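Local coordinates for protein AF1502 (Archaeoglobus fulgidus, PDB 5A1Q) that is of unknown function but belongs to the STAC domain family, probably linked to transmembrane solute transport and two-component signalling, at residues L33-V38 / Y43-S48. Residues are numbered along the deposited sequence; the frame is centred on the assembly and turned at random.
Sequences LGYDDV and YKEILS
Ile-46 of helix 43-51 reaches into the bend of the segment 33-38, the end of helix 22-33 and the loop after it, and touches three of its side chains. CB carries CG1 anti to the carbonyl carbon (chi1 -57°). This CG1 comes 3.6 Å from Tyr-35 CD2, meeting the ring at its edge and in plane, and also lies 4.1 Å from Leu-33 CD1. The terminal CD1, carried onward by an extended chi2, sits between Tyr-35 CD2 at 3.9 Å and Val-38 CG2 at 4.0 Å. Leu-26 and Met-30 of helix 22-33 also touch Ile-46. With an alanine here, the Tyr-35 edge and the Val-38 methyl would probably lose their shared apolar partner, and a gap would be likely to open beneath the loop.

Within its own segment, Leu-33 CB lies over one face of the Tyr-35 ring, 3.8 Å above its plane and over its centre. Leu-33 in turn extends CD1 to Ile-46 CA, 4.0 Å away. Farther along, Val-38 CG1 packs on Tyr-43 CB at 4.1 Å, near the start of the helix, and Leu-10 of helix 7-18 also touches Val-38. Gly-34, with positive phi, is the C-prime residue of a Schellman motif ending helix 22-33; the loop then folds back onto helix 43-51, a helix-to-helix connection whose Leu-33, Tyr-35 and Val-38 side chains pack on Ile-46 within a four-helix fold.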
loop_
_atom_site.group_PDB
_atom_site.type_symbol
_atom_site.label_atom_id
_atom_site.label_comp_id
_atom_site.label_asym_id
_atom_site.label_seq_id
_atom_site.Cartn_x
_atom_site.Cartn_y
_atom_site.Cartn_z
ATOM N N LEU A 33 4.754 -2.501 2.152
ATOM C CA LEU A 33 5.995 -2.043 1.585
ATOM C C LEU A 33 7.260 -2.713 2.138
ATOM O O LEU A 33 8.319 -2.623 1.491
ATOM C CB LEU A 33 6.109 -0.525 1.780
ATOM C CG LEU A 33 5.096 0.324 1.040
ATOM C CD1 LEU A 33 5.120 1.757 1.539
ATOM C CD2 LEU A 33 5.259 0.312 -0.446
ATOM N N GLY A 34 7.115 -3.399 3.268
ATOM C CA GLY A 34 8.247 -4.073 3.940
ATOM C C GLY A 34 9.072 -3.094 4.746
ATOM O O GLY A 34 10.291 -3.307 4.939
ATOM N N TYR A 35 8.461 -2.004 5.209
ATOM C CA TYR A 35 9.181 -1.014 6.066
ATOM C C TYR A 35 8.827 -1.250 7.570
ATOM O O TYR A 35 7.658 -1.325 7.918
ATOM C CB TYR A 35 8.755 0.413 5.769
ATOM C CG TYR A 35 9.029 0.877 4.299
ATOM C CD1 TYR A 35 9.824 0.171 3.421
ATOM C CD2 TYR A 35 8.377 1.983 3.822
ATOM C CE1 TYR A 35 10.024 0.631 2.124
ATOM C CE2 TYR A 35 8.567 2.423 2.567
ATOM C CZ TYR A 35 9.345 1.754 1.721
ATOM O OH TYR A 35 9.452 2.335 0.442
ATOM N N ASP A 36 9.860 -1.380 8.446
ATOM C CA ASP A 36 9.611 -1.614 9.870
ATOM C C ASP A 36 9.753 -0.351 10.705
ATOM O O ASP A 36 9.502 -0.368 11.915
ATOM C CB ASP A 36 10.498 -2.699 10.467
ATOM C CG ASP A 36 11.525 -3.150 9.514
ATOM O OD1 ASP A 36 12.255 -2.267 8.980
ATOM O OD2 ASP A 36 11.539 -4.366 9.269
ATOM N N ASP A 37 10.041 0.762 10.047
ATOM C CA ASP A 37 10.004 2.024 10.755
ATOM C C ASP A 37 9.629 3.150 9.792
ATOM O O ASP A 37 9.424 2.907 8.594
ATOM C CB ASP A 37 11.334 2.268 11.471
ATOM C CG ASP A 37 12.496 2.598 10.530
ATOM O OD1 ASP A 37 12.319 2.528 9.292
ATOM O OD2 ASP A 37 13.627 2.934 11.044
ATOM N N VAL A 38 9.508 4.346 10.344
ATOM C CA VAL A 38 9.227 5.538 9.574
ATOM C C VAL A 38 10.405 6.461 9.771
ATOM O O VAL A 38 10.836 6.722 10.905
ATOM C CB VAL A 38 7.910 6.262 10.033
ATOM C CG1 VAL A 38 7.694 7.516 9.219
ATOM C CG2 VAL A 38 6.743 5.328 9.862
ATOM N N TYR A 43 9.128 8.146 4.454
ATOM C CA TYR A 43 7.793 8.610 4.739
ATOM C C TYR A 43 6.977 9.038 3.540
ATOM O O TYR A 43 5.766 8.842 3.547
ATOM C CB TYR A 43 7.767 9.723 5.818
ATOM C CG TYR A 43 8.149 11.118 5.384
ATOM C CD1 TYR A 43 9.430 11.406 5.135
ATOM C CD2 TYR A 43 7.180 12.100 5.194
ATOM C CE1 TYR A 43 9.864 12.665 4.764
ATOM C CE2 TYR A 43 7.570 13.410 4.851
ATOM C CZ TYR A 43 8.932 13.671 4.639
ATOM O OH TYR A 43 9.423 14.889 4.218
ATOM N N LYS A 44 7.626 9.575 2.518
ATOM C CA LYS A 44 6.859 10.079 1.405
ATOM C C LYS A 44 6.298 8.878 0.635
ATOM O O LYS A 44 5.160 8.939 0.154
ATOM C CB LYS A 44 7.688 10.966 0.536
ATOM C CG LYS A 44 7.917 12.331 1.205
ATOM C CD LYS A 44 8.418 13.352 0.222
ATOM C CE LYS A 44 8.722 14.678 0.952
ATOM N NZ LYS A 44 9.083 15.832 0.104
ATOM N N GLU A 45 7.086 7.818 0.579
ATOM C CA GLU A 45 6.592 6.570 -0.073
ATOM C C GLU A 45 5.430 5.953 0.659
ATOM O O GLU A 45 4.437 5.510 0.048
ATOM C CB GLU A 45 7.702 5.591 -0.240
ATOM C CG GLU A 45 7.207 4.420 -1.046
ATOM C CD GLU A 45 8.319 3.687 -1.738
ATOM O OE1 GLU A 45 9.149 4.329 -2.428
ATOM O OE2 GLU A 45 8.351 2.456 -1.573
ATOM N N ILE A 46 5.515 5.878 1.979
ATOM C CA ILE A 46 4.369 5.476 2.761
ATOM C C ILE A 46 3.087 6.295 2.518
ATOM O O ILE A 46 1.982 5.776 2.223
ATOM C CB ILE A 46 4.704 5.416 4.274
ATOM C CG1 ILE A 46 5.897 4.460 4.546
ATOM C CG2 ILE A 46 3.406 5.181 5.094
ATOM C CD1 ILE A 46 6.415 4.619 5.972
ATOM N N LEU A 47 3.214 7.610 2.538
ATOM C CA LEU A 47 2.109 8.453 2.203
ATOM C C LEU A 47 1.635 8.296 0.767
ATOM O O LEU A 47 0.409 8.448 0.520
ATOM C CB LEU A 47 2.455 9.951 2.485
ATOM C CG LEU A 47 2.675 10.218 3.944
ATOM C CD1 LEU A 47 3.179 11.640 4.118
ATOM C CD2 LEU A 47 1.413 9.994 4.759
ATOM N N SER A 48 2.530 8.030 -0.177
ATOM C CA SER A 48 2.112 7.827 -1.553
ATOM C C SER A 48 1.097 6.636 -1.649
ATOM O O SER A 48 0.134 6.686 -2.435
ATOM C CB SER A 48 3.296 7.648 -2.514
ATOM O OG SER A 48 3.942 6.359 -2.381
#